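Local atomic coordinates of major capsid protein P2 (Pseudoalteromonas phage pm2, PDB entry 2VVF), a protein that forms the icosahedral shell of a lipid-containing marine bacteriophage as a homotrimeric major capsid protein built on a double jelly-roll. Residues F104-V109 against S142-R147; V49-R54 against G262-N267; G26-V31 against Q134-T139; S20-I25 against T113-F118. All coordinates share one frame; numbering follows the deposited sequence.

Contact 1 of 4, residues F104-V109 against S142-R147; sequences FALGTV and SWLTMR. With CA (calcium ion), chain G.
Ala105 and Trp143 meet through a calcium ion, which joins the two halves of this double jelly-roll. Ala105 O lies 2.5 Å and Trp143 O 2.8 Å from the metal, and Pro141 O, just upstream of residues 142-147, supplies a third protein ligand. All three ligands are backbone carbonyls, so the site depends on the path of the main chain. Ala105 O and Trp143 O are 4.2 Å apart, and no direct hydrogen bond joins the two segments.

Around this first shell the packing is largely apolar. Leu144 bends its CD1 inward to 3.3 Å from Ala105 O, beside the ion, while its other methyl, CD2, rests 3.8 Å from Leu106 CD1. The Phe104 ring, with CG anti to its carbonyl carbon (chi1 -71°), reaches past the backbone of Leu144, which lies at its edge, to Thr145 and to the indole of Trp143. Phe104 CA also directs its hydrogen at Trp143 O, with an angle of 154° at H. A water accepts from Thr145 N and lies close to Phe104 O.

Further out, Leu144 is paired by backbone bonds with Gly262 of strand 252-263, and Leu106 with Tyr29 of strand 28-37, which ties each carbonyl ligand's segment into its own sheet. Thr145 OG1 bonds to Arg87 NH1 and sits 3.5 Å from Phe104 CD1.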
loop_
_atom_site.group_PDB
_atom_site.type_symbol
_atom_site.label_atom_id
_atom_site.label_comp_id
_atom_site.label_asym_id
_atom_site.label_seq_id
_atom_site.Cartn_x
_atom_site.Cartn_y
_atom_site.Cartn_z
ATOM N N PHE A 104 -17.061 7.108 -3.869
ATOM C CA PHE A 104 -17.801 7.177 -2.613
ATOM C C PHE A 104 -17.885 8.593 -2.060
ATOM O O PHE A 104 -18.531 8.829 -1.037
ATOM C CB PHE A 104 -17.181 6.245 -1.572
ATOM C CG PHE A 104 -17.398 4.788 -1.859
ATOM C CD1 PHE A 104 -18.513 4.132 -1.369
ATOM C CD2 PHE A 104 -16.490 4.077 -2.621
ATOM C CE1 PHE A 104 -18.716 2.792 -1.633
ATOM C CE2 PHE A 104 -16.687 2.736 -2.887
ATOM C CZ PHE A 104 -17.799 2.092 -2.392
ATOM N N ALA A 105 -17.232 9.534 -2.736
ATOM C CA ALA A 105 -17.234 10.928 -2.304
ATOM C C ALA A 105 -18.656 11.465 -2.163
ATOM O O ALA A 105 -19.566 11.042 -2.880
ATOM C CB ALA A 105 -16.429 11.787 -3.265
ATOM N N LEU A 106 -18.840 12.402 -1.238
ATOM C CA LEU A 106 -20.151 12.989 -0.997
ATOM C C LEU A 106 -20.469 14.141 -1.945
ATOM O O LEU A 106 -20.225 15.306 -1.623
ATOM C CB LEU A 106 -20.271 13.457 0.454
ATOM C CG LEU A 106 -21.570 14.173 0.833
ATOM C CD1 LEU A 106 -22.776 13.326 0.459
ATOM C CD2 LEU A 106 -21.580 14.503 2.316
ATOM N N GLY A 107 -21.029 13.812 -3.104
ATOM C CA GLY A 107 -21.425 14.827 -4.071
ATOM C C GLY A 107 -22.671 15.507 -3.521
ATOM O O GLY A 107 -23.473 14.871 -2.835
ATOM N N THR A 108 -22.826 16.798 -3.801
ATOM C CA THR A 108 -23.972 17.548 -3.293
ATOM C C THR A 108 -24.864 18.133 -4.386
ATOM O O THR A 108 -25.902 18.728 -4.094
ATOM C CB THR A 108 -23.538 18.628 -2.288
ATOM O OG1 THR A 108 -22.793 19.643 -2.969
ATOM C CG2 THR A 108 -22.677 18.021 -1.191
ATOM N N VAL A 109 -24.465 17.961 -5.641
ATOM C CA VAL A 109 -25.238 18.489 -6.760
ATOM C C VAL A 109 -26.674 17.969 -6.776
ATOM O O VAL A 109 -26.906 16.761 -6.745
ATOM C CB VAL A 109 -24.533 18.243 -8.104
ATOM C CG1 VAL A 109 -25.506 18.434 -9.256
ATOM C CG2 VAL A 109 -23.333 19.165 -8.249
ATOM N N SER A 142 -24.921 10.246 -5.641
ATOM C CA SER A 142 -24.540 8.962 -6.222
ATOM C C SER A 142 -24.209 7.879 -5.190
ATOM O O SER A 142 -24.865 7.774 -4.153
ATOM C CB SER A 142 -23.376 9.157 -7.196
ATOM O OG SER A 142 -22.956 7.926 -7.754
ATOM N N TRP A 143 -23.202 7.065 -5.496
ATOM C CA TRP A 143 -22.783 5.978 -4.611
ATOM C C TRP A 143 -22.259 6.494 -3.275
ATOM O O TRP A 143 -21.265 7.216 -3.225
ATOM C CB TRP A 143 -21.725 5.105 -5.291
ATOM C CG TRP A 143 -22.294 3.870 -5.916
ATOM C CD1 TRP A 143 -22.723 3.726 -7.204
ATOM C CD2 TRP A 143 -22.543 2.618 -5.267
ATOM N NE1 TRP A 143 -23.215 2.456 -7.399
ATOM C CE2 TRP A 143 -23.118 1.758 -6.224
ATOM C CE3 TRP A 143 -22.325 2.137 -3.973
ATOM C CZ2 TRP A 143 -23.476 0.446 -5.928
ATOM C CZ3 TRP A 143 -22.686 0.835 -3.680
ATOM C CH2 TRP A 143 -23.253 0.004 -4.654
ATOM N N LEU A 144 -22.927 6.106 -2.195
ATOM C CA LEU A 144 -22.542 6.537 -0.857
ATOM C C LEU A 144 -22.570 5.371 0.126
ATOM O O LEU A 144 -23.272 4.384 -0.087
ATOM C CB LEU A 144 -23.505 7.623 -0.365
ATOM C CG LEU A 144 -23.084 9.092 -0.455
ATOM C CD1 LEU A 144 -22.057 9.309 -1.548
ATOM C CD2 LEU A 144 -24.299 9.980 -0.673
ATOM N N THR A 145 -21.821 5.508 1.217
ATOM C CA THR A 145 -21.803 4.506 2.278
ATOM C C THR A 145 -22.881 4.905 3.280
ATOM O O THR A 145 -22.935 6.056 3.714
ATOM C CB THR A 145 -20.426 4.431 2.968
ATOM O OG1 THR A 145 -19.445 3.952 2.041
ATOM C CG2 THR A 145 -20.482 3.500 4.168
ATOM N N MET A 146 -23.754 3.965 3.627
ATOM C CA MET A 146 -24.835 4.252 4.563
ATOM C C MET A 146 -24.743 3.393 5.816
ATOM O O MET A 146 -25.226 2.263 5.844
ATOM C CB MET A 146 -26.195 4.077 3.882
ATOM C CG MET A 146 -26.459 5.098 2.790
ATOM S SD MET A 146 -27.415 4.430 1.425
ATOM C CE MET A 146 -27.020 5.613 0.120
ATOM N N ARG A 147 -24.109 3.939 6.846
ATOM C CA ARG A 147 -23.929 3.236 8.111
ATOM C C ARG A 147 -25.228 3.228 8.913
ATOM O O ARG A 147 -25.748 4.282 9.281
ATOM C CB ARG A 147 -22.808 3.895 8.915
ATOM C CG ARG A 147 -22.337 3.107 10.121
ATOM C CD ARG A 147 -21.585 4.012 11.089
ATOM N NE ARG A 147 -20.756 3.260 12.025
ATOM C CZ ARG A 147 -21.126 2.947 13.262
ATOM N NH1 ARG A 147 -22.317 3.317 13.712
ATOM N NH2 ARG A 147 -20.308 2.259 14.047
HETATM CA CA CA G . -20.701 9.545 -4.582
HETATM O O HOH W 1 -19.438 7.558 0.939
#

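Contact 2 of 4, residues V49-R54 against G262-N267; sequences VELDGR and GVWSRN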
loop_
_atom_site.group_PDB
_atom_site.type_symbol
_atom_site.label_atom_id
_atom_site.label_comp_id
_atom_site.label_asym_id
_atom_site.label_seq_id
_atom_site.Cartn_x
_atom_site.Cartn_y
_atom_site.Cartn_z
ATOM N N VAL A 49 -25.646 11.942 9.507
ATOM C CA VAL A 49 -25.335 12.579 8.238
ATOM C C VAL A 49 -26.640 12.604 7.450
ATOM O O VAL A 49 -27.188 11.555 7.114
ATOM C CB VAL A 49 -24.231 11.817 7.480
ATOM C CG1 VAL A 49 -24.007 12.427 6.109
ATOM C CG2 VAL A 49 -22.938 11.813 8.284
ATOM N N GLU A 50 -27.165 13.800 7.209
ATOM C CA GLU A 50 -28.438 13.932 6.512
ATOM C C GLU A 50 -28.353 14.639 5.166
ATOM O O GLU A 50 -27.753 15.707 5.043
ATOM C CB GLU A 50 -29.466 14.629 7.403
ATOM C CG GLU A 50 -29.580 14.034 8.796
ATOM C CD GLU A 50 -30.642 14.716 9.628
ATOM O OE1 GLU A 50 -31.068 15.829 9.253
ATOM O OE2 GLU A 50 -31.054 14.139 10.656
ATOM N N LEU A 51 -28.985 14.035 4.166
ATOM C CA LEU A 51 -29.040 14.598 2.825
ATOM C C LEU A 51 -30.496 14.920 2.520
ATOM O O LEU A 51 -31.326 14.017 2.400
ATOM C CB LEU A 51 -28.513 13.589 1.801
ATOM C CG LEU A 51 -27.087 13.061 1.980
ATOM C CD1 LEU A 51 -26.562 12.501 0.666
ATOM C CD2 LEU A 51 -26.165 14.147 2.510
ATOM N N ASP A 52 -30.813 16.207 2.432
ATOM C CA ASP A 52 -32.181 16.638 2.162
ATOM C C ASP A 52 -33.124 16.261 3.304
ATOM O O ASP A 52 -34.302 15.982 3.081
ATOM C CB ASP A 52 -32.683 16.051 0.838
ATOM C CG ASP A 52 -32.309 16.905 -0.358
ATOM O OD1 ASP A 52 -31.593 17.910 -0.173
ATOM O OD2 ASP A 52 -32.731 16.573 -1.487
ATOM N N GLY A 53 -32.597 16.252 4.524
ATOM C CA GLY A 53 -33.392 15.931 5.704
ATOM C C GLY A 53 -33.470 14.437 6.008
ATOM O O GLY A 53 -33.925 14.042 7.080
ATOM N N ARG A 54 -33.028 13.608 5.068
ATOM C CA ARG A 54 -33.062 12.158 5.247
ATOM C C ARG A 54 -31.750 11.628 5.820
ATOM O O ARG A 54 -30.687 12.202 5.591
ATOM C CB ARG A 54 -33.386 11.464 3.925
ATOM C CG ARG A 54 -34.364 12.234 3.050
ATOM C CD ARG A 54 -34.450 11.637 1.658
ATOM N NE ARG A 54 -34.966 10.272 1.686
ATOM C CZ ARG A 54 -36.248 9.963 1.841
ATOM N NH1 ARG A 54 -37.153 10.922 1.983
ATOM N NH2 ARG A 54 -36.627 8.693 1.854
ATOM N N GLY A 262 -25.026 2.048 -1.930
ATOM C CA GLY A 262 -25.950 2.185 -3.046
ATOM C C GLY A 262 -26.003 3.632 -3.527
ATOM O O GLY A 262 -25.488 4.527 -2.873
ATOM N N VAL A 263 -26.605 3.844 -4.687
ATOM C CA VAL A 263 -26.779 5.165 -5.277
ATOM C C VAL A 263 -27.865 5.857 -4.477
ATOM O O VAL A 263 -29.008 5.388 -4.399
ATOM C CB VAL A 263 -27.165 5.080 -6.783
ATOM C CG1 VAL A 263 -27.454 6.439 -7.351
ATOM C CG2 VAL A 263 -26.100 4.341 -7.593
ATOM N N TRP A 264 -27.484 6.961 -3.852
ATOM C CA TRP A 264 -28.412 7.717 -3.039
ATOM C C TRP A 264 -29.629 8.163 -3.834
ATOM O O TRP A 264 -29.515 8.657 -4.956
ATOM C CB TRP A 264 -27.722 8.920 -2.401
ATOM C CG TRP A 264 -28.593 9.632 -1.413
ATOM C CD1 TRP A 264 -28.785 9.303 -0.101
ATOM C CD2 TRP A 264 -29.423 10.775 -1.665
ATOM N NE1 TRP A 264 -29.669 10.180 0.483
ATOM C CE2 TRP A 264 -30.074 11.093 -0.455
ATOM C CE3 TRP A 264 -29.669 11.566 -2.792
ATOM C CZ2 TRP A 264 -30.955 12.167 -0.341
ATOM C CZ3 TRP A 264 -30.546 12.630 -2.677
ATOM C CH2 TRP A 264 -31.179 12.920 -1.461
ATOM N N SER A 265 -30.798 7.985 -3.231
ATOM C CA SER A 265 -32.054 8.375 -3.855
ATOM C C SER A 265 -32.885 9.198 -2.879
ATOM O O SER A 265 -32.953 8.886 -1.688
ATOM C CB SER A 265 -32.839 7.142 -4.307
ATOM O OG SER A 265 -34.100 7.512 -4.837
ATOM N N ARG A 266 -33.504 10.256 -3.398
ATOM C CA ARG A 266 -34.327 11.155 -2.597
ATOM C C ARG A 266 -35.443 10.416 -1.867
ATOM O O ARG A 266 -35.952 10.890 -0.851
ATOM C CB ARG A 266 -34.929 12.251 -3.478
ATOM C CG ARG A 266 -33.921 13.260 -3.997
ATOM C CD ARG A 266 -34.621 14.434 -4.669
ATOM N NE ARG A 266 -33.677 15.443 -5.141
ATOM C CZ ARG A 266 -33.587 15.848 -6.405
ATOM N NH1 ARG A 266 -32.700 16.773 -6.744
ATOM N NH2 ARG A 266 -34.384 15.328 -7.329
ATOM N N ASN A 267 -35.839 9.265 -2.403
ATOM C CA ASN A 267 -36.903 8.477 -1.795
ATOM C C ASN A 267 -36.438 7.048 -1.555
ATOM O O ASN A 267 -37.239 6.112 -1.584
ATOM C CB ASN A 267 -38.145 8.477 -2.687
ATOM C CG ASN A 267 -38.342 9.793 -3.416
ATOM O OD1 ASN A 267 -37.382 10.414 -3.877
ATOM N ND2 ASN A 267 -39.592 10.229 -3.520
#
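Leu51 lies over one face of the Trp264 indole, at the tip of a beta hairpin whose type I' turn runs from Leu51 to Arg54 in the first jelly roll. Its CD1 stands 3.8 Å from the centroid of the five-membered ring and only 5° off the ring normal, a well-centred CH-pi contact. The leucine and the indole run antiparallel to one another, with Leu51 CB 3.5 Å from Trp264 CZ2 at the six-membered end. Trp264 reaches the hairpin because its CG is anti to its own backbone N. Leu56, Leu144 and Met146 also pack against the indole, so it is wedged between strands of both jelly rolls.

Asp52 approaches differently. Its carboxylate is turned 75° from the indole plane and places OD2 near the ring edge, 4.0 Å from Trp264 CH2. The same oxygen faces the edge of the Arg266 guanidinium, and the two groups are nearly coplanar, 12° apart. At 3.9 Å from Asp52 OD2 to Arg266 NE this salt bridge is long, and firmer partners lie outside the pair: Asp52 OD1 accepts from the backbone N of Thr112 and Thr113, and Arg266 NH1 bonds to Gly110 O.

Arg54 bends at chi3 toward Arg266 and Asn267, but the placement of its guanidinium is doubtful. The turn itself is closed by Arg54 N to Leu51 O, 3.2 Å, and the reciprocal bond from Leu51 N to Arg54 O, 2.9 Å, completes the pair.

Contact 3 of 4, residues G26-V31 against Q134-T139; sequences GQTYEV and QKSVGT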
loop_
_atom_site.group_PDB
_atom_site.type_symbol
_atom_site.label_atom_id
_atom_site.label_comp_id
_atom_site.label_asym_id
_atom_site.label_seq_id
_atom_site.Cartn_x
_atom_site.Cartn_y
_atom_site.Cartn_z
ATOM N N GLY A 26 -23.136 22.331 -3.814
ATOM C CA GLY A 26 -22.490 22.727 -5.059
ATOM C C GLY A 26 -21.324 21.830 -5.458
ATOM O O GLY A 26 -21.199 21.447 -6.621
ATOM N N GLN A 27 -20.460 21.509 -4.498
ATOM C CA GLN A 27 -19.283 20.691 -4.779
ATOM C C GLN A 27 -19.338 19.290 -4.178
ATOM O O GLN A 27 -20.381 18.842 -3.706
ATOM C CB GLN A 27 -18.008 21.410 -4.326
ATOM C CG GLN A 27 -18.006 22.905 -4.607
ATOM C CD GLN A 27 -17.256 23.260 -5.878
ATOM O OE1 GLN A 27 -17.357 22.563 -6.887
ATOM N NE2 GLN A 27 -16.500 24.350 -5.834
ATOM N N THR A 28 -18.197 18.607 -4.207
ATOM C CA THR A 28 -18.081 17.254 -3.677
ATOM C C THR A 28 -17.187 17.233 -2.441
ATOM O O THR A 28 -16.095 17.799 -2.446
ATOM C CB THR A 28 -17.543 16.288 -4.747
ATOM O OG1 THR A 28 -18.516 16.133 -5.789
ATOM C CG2 THR A 28 -17.230 14.932 -4.137
ATOM N N TYR A 29 -17.653 16.571 -1.387
ATOM C CA TYR A 29 -16.884 16.456 -0.153
ATOM C C TYR A 29 -16.245 15.076 -0.069
ATOM O O TYR A 29 -16.932 14.074 0.134
ATOM C CB TYR A 29 -17.783 16.685 1.066
ATOM C CG TYR A 29 -18.297 18.099 1.195
ATOM C CD1 TYR A 29 -17.570 19.065 1.880
ATOM C CD2 TYR A 29 -19.509 18.471 0.627
ATOM C CE1 TYR A 29 -18.035 20.362 1.994
ATOM C CE2 TYR A 29 -19.985 19.764 0.740
ATOM C CZ TYR A 29 -19.244 20.705 1.423
ATOM O OH TYR A 29 -19.711 21.995 1.537
ATOM N N GLU A 30 -14.928 15.028 -0.228
ATOM C CA GLU A 30 -14.202 13.767 -0.160
ATOM C C GLU A 30 -13.908 13.398 1.289
ATOM O O GLU A 30 -14.067 12.244 1.694
ATOM C CB GLU A 30 -12.898 13.868 -0.950
ATOM C CG GLU A 30 -13.067 14.437 -2.346
ATOM C CD GLU A 30 -11.851 14.207 -3.220
ATOM O OE1 GLU A 30 -10.755 13.986 -2.665
ATOM O OE2 GLU A 30 -11.991 14.249 -4.459
ATOM N N VAL A 31 -13.478 14.389 2.065
ATOM C CA VAL A 31 -13.165 14.187 3.475
ATOM C C VAL A 31 -13.500 15.431 4.288
ATOM O O VAL A 31 -13.340 16.557 3.816
ATOM C CB VAL A 31 -11.690 13.788 3.688
ATOM C CG1 VAL A 31 -11.449 13.406 5.139
ATOM C CG2 VAL A 31 -11.297 12.651 2.758
ATOM N N GLN A 134 -12.132 18.874 2.523
ATOM C CA GLN A 134 -11.297 18.546 1.376
ATOM C C GLN A 134 -12.287 18.263 0.253
ATOM O O GLN A 134 -12.889 17.189 0.198
ATOM C CB GLN A 134 -10.451 17.302 1.658
ATOM C CG GLN A 134 -9.597 17.398 2.908
ATOM C CD GLN A 134 -8.720 16.181 3.096
ATOM O OE1 GLN A 134 -8.289 15.559 2.127
ATOM N NE2 GLN A 134 -8.460 15.826 4.349
ATOM N N LYS A 135 -12.513 19.258 -0.597
ATOM C CA LYS A 135 -13.501 19.133 -1.656
ATOM C C LYS A 135 -12.933 18.980 -3.059
ATOM O O LYS A 135 -11.738 19.163 -3.293
ATOM C CB LYS A 135 -14.478 20.311 -1.614
ATOM C CG LYS A 135 -14.735 20.863 -0.219
ATOM C CD LYS A 135 -15.397 22.229 -0.281
ATOM C CE LYS A 135 -16.547 22.239 -1.274
ATOM N NZ LYS A 135 -17.198 23.576 -1.362
ATOM N N SER A 136 -13.819 18.647 -3.991
ATOM C CA SER A 136 -13.469 18.485 -5.393
ATOM C C SER A 136 -14.685 18.892 -6.220
ATOM O O SER A 136 -15.726 19.243 -5.663
ATOM C CB SER A 136 -13.079 17.033 -5.686
ATOM O OG SER A 136 -14.201 16.168 -5.616
ATOM N N VAL A 137 -14.557 18.846 -7.542
ATOM C CA VAL A 137 -15.654 19.228 -8.426
ATOM C C VAL A 137 -16.981 18.569 -8.052
ATOM O O VAL A 137 -17.018 17.414 -7.623
ATOM C CB VAL A 137 -15.299 19.029 -9.911
ATOM C CG1 VAL A 137 -15.537 17.591 -10.328
ATOM C CG2 VAL A 137 -16.099 19.987 -10.782
ATOM N N GLY A 138 -18.067 19.319 -8.210
ATOM C CA GLY A 138 -19.401 18.848 -7.858
ATOM C C GLY A 138 -19.879 17.619 -8.627
ATOM O O GLY A 138 -19.635 17.481 -9.825
ATOM N N THR A 139 -20.585 16.745 -7.917
ATOM C CA THR A 139 -21.163 15.533 -8.487
ATOM C C THR A 139 -22.434 15.232 -7.703
ATOM O O THR A 139 -22.617 15.741 -6.595
ATOM C CB THR A 139 -20.189 14.337 -8.399
ATOM O OG1 THR A 139 -20.014 13.954 -7.027
ATOM C CG2 THR A 139 -18.840 14.694 -8.999
#
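This is an antiparallel strand pairing interrupted by a classic beta bulge, in one sheet of the N-terminal jelly roll, where strand 28-37 runs beside the end of strand 128-136. Thr28 and Ser136 form a hydrogen-bonded pair with both backbone bonds in place, N to O 2.9 Å in each direction. Past Tyr29 and Lys135 the register slips by one: Glu30 and Val31 both face Gln134. The backbone oxygen, Gln134 O, consequently accepts twice: Glu30 N lies 3.0 Å from Gln134 O, and Val31 N, bonded weakly, 3.4 Å from Gln134 O. In return Gln134 N bonds to Val31 O.

The side chains extend the pairing. Lys135 follows the Tyr29 ring outward, with CD 4.0 Å from Tyr29 CE1; a bend at chi3 then carries its end across Gln27, where CE and NZ meet CB and CG. Tyr29 OH itself bonds to Pro24 O. On the other side of the sheet Thr28 OG1 donates to Val137 O at 2.7 Å and stands 2.9 Å from Thr139 OG1, bringing the chain after the strand back over Thr28.

Glu30 OE2 receives only a weak bond from Ser136 OG; its stronger partner is Arg2, through OE1. Gln134 reaches Tyr210 and Gln209 of a neighbouring subunit. The bulge thus lies where strand pairing borders a trimer interface, and the salt bridge to Arg2 would be expected to stabilise the buried Glu30 carboxylate as an anion.

Contact 4 of 4, residues S20-I25 against T113-F118; sequences SIKLPI and TCEIKF
Leu23 N donates to Cys114 O at 2.8 Å, with an angle of 162° at the hydrogen. Two residues back, Ile21 exchanges bonds with Ile116: Ile21 N to Ile116 O is 2.9 Å, whereas Ile116 N to Ile21 O is longer and bent to 137°. The axes of 20-23 and 114-118 run antiparallel, at 173° to each other, with a closest approach of 4.4 Å.

On the buried face Ile21 CB and Ile116 CB abut at 3.9 Å. Ile21 CG1 meets the edge of the Phe118 ring in its plane, 4.0 Å from Phe118 CE1; that ring is placed by a first torsion that sets CG between the backbone N and carbonyl carbon. Leu23 CD1 touches Cys114 SG. Leu34, Ile32 and Tyr29 of strand 28-37 cover this side. Past the strand, the exposed Ile25 brings its CD1 back over the Thr113-Cys114 backbone, 3.7 Å from Cys114 N.

The other face is polar. Glu115 and Lys22 run abreast, so the carboxylate follows the aliphatic part of the lysine, with Lys22 CE 3.8 Å from Glu115 OE1. Lys22 NZ and Glu115 OE1, 4.3 Å apart, are too far for a salt bridge.

Strand 18-23 is the outermost strand, within this chain, of a four-stranded antiparallel sheet, and 114-120 joins it to 44-51. With strand 28-37 packed against its apolar side, this is the sandwich of facing sheets characteristic of a jelly roll.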
loop_
_atom_site.group_PDB
_atom_site.type_symbol
_atom_site.label_atom_id
_atom_site.label_comp_id
_atom_site.label_asym_id
_atom_site.label_seq_id
_atom_site.Cartn_x
_atom_site.Cartn_y
_atom_site.Cartn_z
ATOM N N SER A 20 -24.980 21.411 14.562
ATOM C CA SER A 20 -25.028 20.841 13.228
ATOM C C SER A 20 -23.961 21.451 12.328
ATOM O O SER A 20 -23.638 22.632 12.448
ATOM C CB SER A 20 -26.411 21.075 12.621
ATOM O OG SER A 20 -26.414 20.804 11.234
ATOM N N ILE A 21 -23.414 20.636 11.432
ATOM C CA ILE A 21 -22.421 21.105 10.476
ATOM C C ILE A 21 -23.098 21.208 9.117
ATOM O O ILE A 21 -23.169 20.232 8.371
ATOM C CB ILE A 21 -21.188 20.179 10.418
ATOM C CG1 ILE A 21 -20.437 20.206 11.749
ATOM C CG2 ILE A 21 -20.266 20.593 9.274
ATOM C CD1 ILE A 21 -19.218 19.315 11.775
ATOM N N LYS A 22 -23.635 22.384 8.821
ATOM C CA LYS A 22 -24.328 22.604 7.559
ATOM C C LYS A 22 -23.335 22.818 6.427
ATOM O O LYS A 22 -22.574 23.786 6.427
ATOM C CB LYS A 22 -25.293 23.784 7.673
ATOM C CG LYS A 22 -26.200 23.709 8.889
ATOM C CD LYS A 22 -27.369 24.669 8.777
ATOM C CE LYS A 22 -28.424 24.371 9.829
ATOM N NZ LYS A 22 -29.696 25.098 9.565
ATOM N N LEU A 23 -23.336 21.895 5.475
ATOM C CA LEU A 23 -22.419 21.958 4.346
ATOM C C LEU A 23 -23.028 22.663 3.140
ATOM O O LEU A 23 -24.158 22.373 2.739
ATOM C CB LEU A 23 -21.949 20.553 3.964
ATOM C CG LEU A 23 -21.406 19.710 5.121
ATOM C CD1 LEU A 23 -21.355 18.240 4.740
ATOM C CD2 LEU A 23 -20.031 20.209 5.544
ATOM N N PRO A 24 -22.266 23.589 2.569
ATOM C CA PRO A 24 -22.704 24.337 1.400
ATOM C C PRO A 24 -22.831 23.419 0.189
ATOM O O PRO A 24 -21.933 22.628 -0.102
ATOM C CB PRO A 24 -21.566 25.335 1.194
ATOM C CG PRO A 24 -21.077 25.611 2.575
ATOM C CD PRO A 24 -21.306 24.353 3.384
ATOM N N ILE A 25 -23.959 23.524 -0.505
ATOM C CA ILE A 25 -24.222 22.696 -1.676
ATOM C C ILE A 25 -23.539 23.236 -2.928
ATOM O O ILE A 25 -23.382 24.447 -3.090
ATOM C CB ILE A 25 -25.736 22.515 -1.902
ATOM C CG1 ILE A 25 -26.312 21.517 -0.893
ATOM C CG2 ILE A 25 -26.011 22.060 -3.328
ATOM C CD1 ILE A 25 -26.319 22.023 0.530
ATOM N N THR A 113 -30.142 20.284 1.015
ATOM C CA THR A 113 -29.454 20.406 2.293
ATOM C C THR A 113 -28.515 19.236 2.565
ATOM O O THR A 113 -28.838 18.081 2.288
ATOM C CB THR A 113 -30.435 20.615 3.465
ATOM O OG1 THR A 113 -31.185 19.414 3.693
ATOM C CG2 THR A 113 -31.386 21.761 3.174
ATOM N N CYS A 114 -27.349 19.553 3.115
ATOM C CA CYS A 114 -26.360 18.554 3.494
ATOM C C CYS A 114 -25.922 18.901 4.912
ATOM O O CYS A 114 -25.330 19.954 5.149
ATOM C CB CYS A 114 -25.164 18.573 2.541
ATOM S SG CYS A 114 -24.297 16.991 2.430
ATOM N N GLU A 115 -26.257 18.036 5.861
ATOM C CA GLU A 115 -25.966 18.309 7.259
ATOM C C GLU A 115 -25.310 17.159 8.014
ATOM O O GLU A 115 -25.504 15.985 7.693
ATOM C CB GLU A 115 -27.266 18.680 7.975
ATOM C CG GLU A 115 -27.241 20.014 8.690
ATOM C CD GLU A 115 -28.627 20.471 9.100
ATOM O OE1 GLU A 115 -29.339 21.043 8.249
ATOM O OE2 GLU A 115 -29.013 20.242 10.266
ATOM N N ILE A 116 -24.574 17.519 9.060
ATOM C CA ILE A 116 -23.956 16.550 9.953
ATOM C C ILE A 116 -24.362 16.957 11.364
ATOM O O ILE A 116 -23.698 17.772 12.005
ATOM C CB ILE A 116 -22.426 16.500 9.799
ATOM C CG1 ILE A 116 -22.045 15.915 8.440
ATOM C CG2 ILE A 116 -21.813 15.664 10.911
ATOM C CD1 ILE A 116 -20.552 15.770 8.246
ATOM N N LYS A 117 -25.494 16.429 11.815
ATOM C CA LYS A 117 -26.029 16.762 13.127
ATOM C C LYS A 117 -25.452 15.890 14.234
ATOM O O LYS A 117 -25.021 14.764 13.993
ATOM C CB LYS A 117 -27.557 16.667 13.120
ATOM C CG LYS A 117 -28.235 17.643 12.174
ATOM C CD LYS A 117 -29.621 17.159 11.781
ATOM C CE LYS A 117 -30.688 17.715 12.710
ATOM N NZ LYS A 117 -31.975 17.952 11.998
ATOM N N PHE A 118 -25.460 16.422 15.450
ATOM C CA PHE A 118 -24.948 15.707 16.611
ATOM C C PHE A 118 -25.323 16.451 17.887
ATOM O O PHE A 118 -25.645 17.637 17.851
ATOM C CB PHE A 118 -23.426 15.548 16.519
ATOM C CG PHE A 118 -22.682 16.851 16.450
ATOM C CD1 PHE A 118 -22.424 17.455 15.231
ATOM C CD2 PHE A 118 -22.250 17.481 17.609
ATOM C CE1 PHE A 118 -21.746 18.659 15.166
ATOM C CE2 PHE A 118 -21.571 18.684 17.549
ATOM C CZ PHE A 118 -21.318 19.274 16.326
#

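Contacts 1 and 4 each touch all the others; contact 1 carries the calcium, which lies where the two jelly rolls meet. Contact 2, centred 9 Å from contact 1, spans the same junction, and the Ser142 O to Trp264 N approach of 2.8 Å ties the two together. Contacts 3 and 4 both lie within the N-terminal jelly roll, their centres 14 Å apart, and meet through the hydroxyl of Tyr29. Thr108 OG1 joins contact 1 to contact 3 through Gln27 O at 2.6 Å. Contacts 2 and 4 share a sheet, with Asp52 N 2.7 Å from Thr113 O, whereas contacts 2 and 3 do not touch.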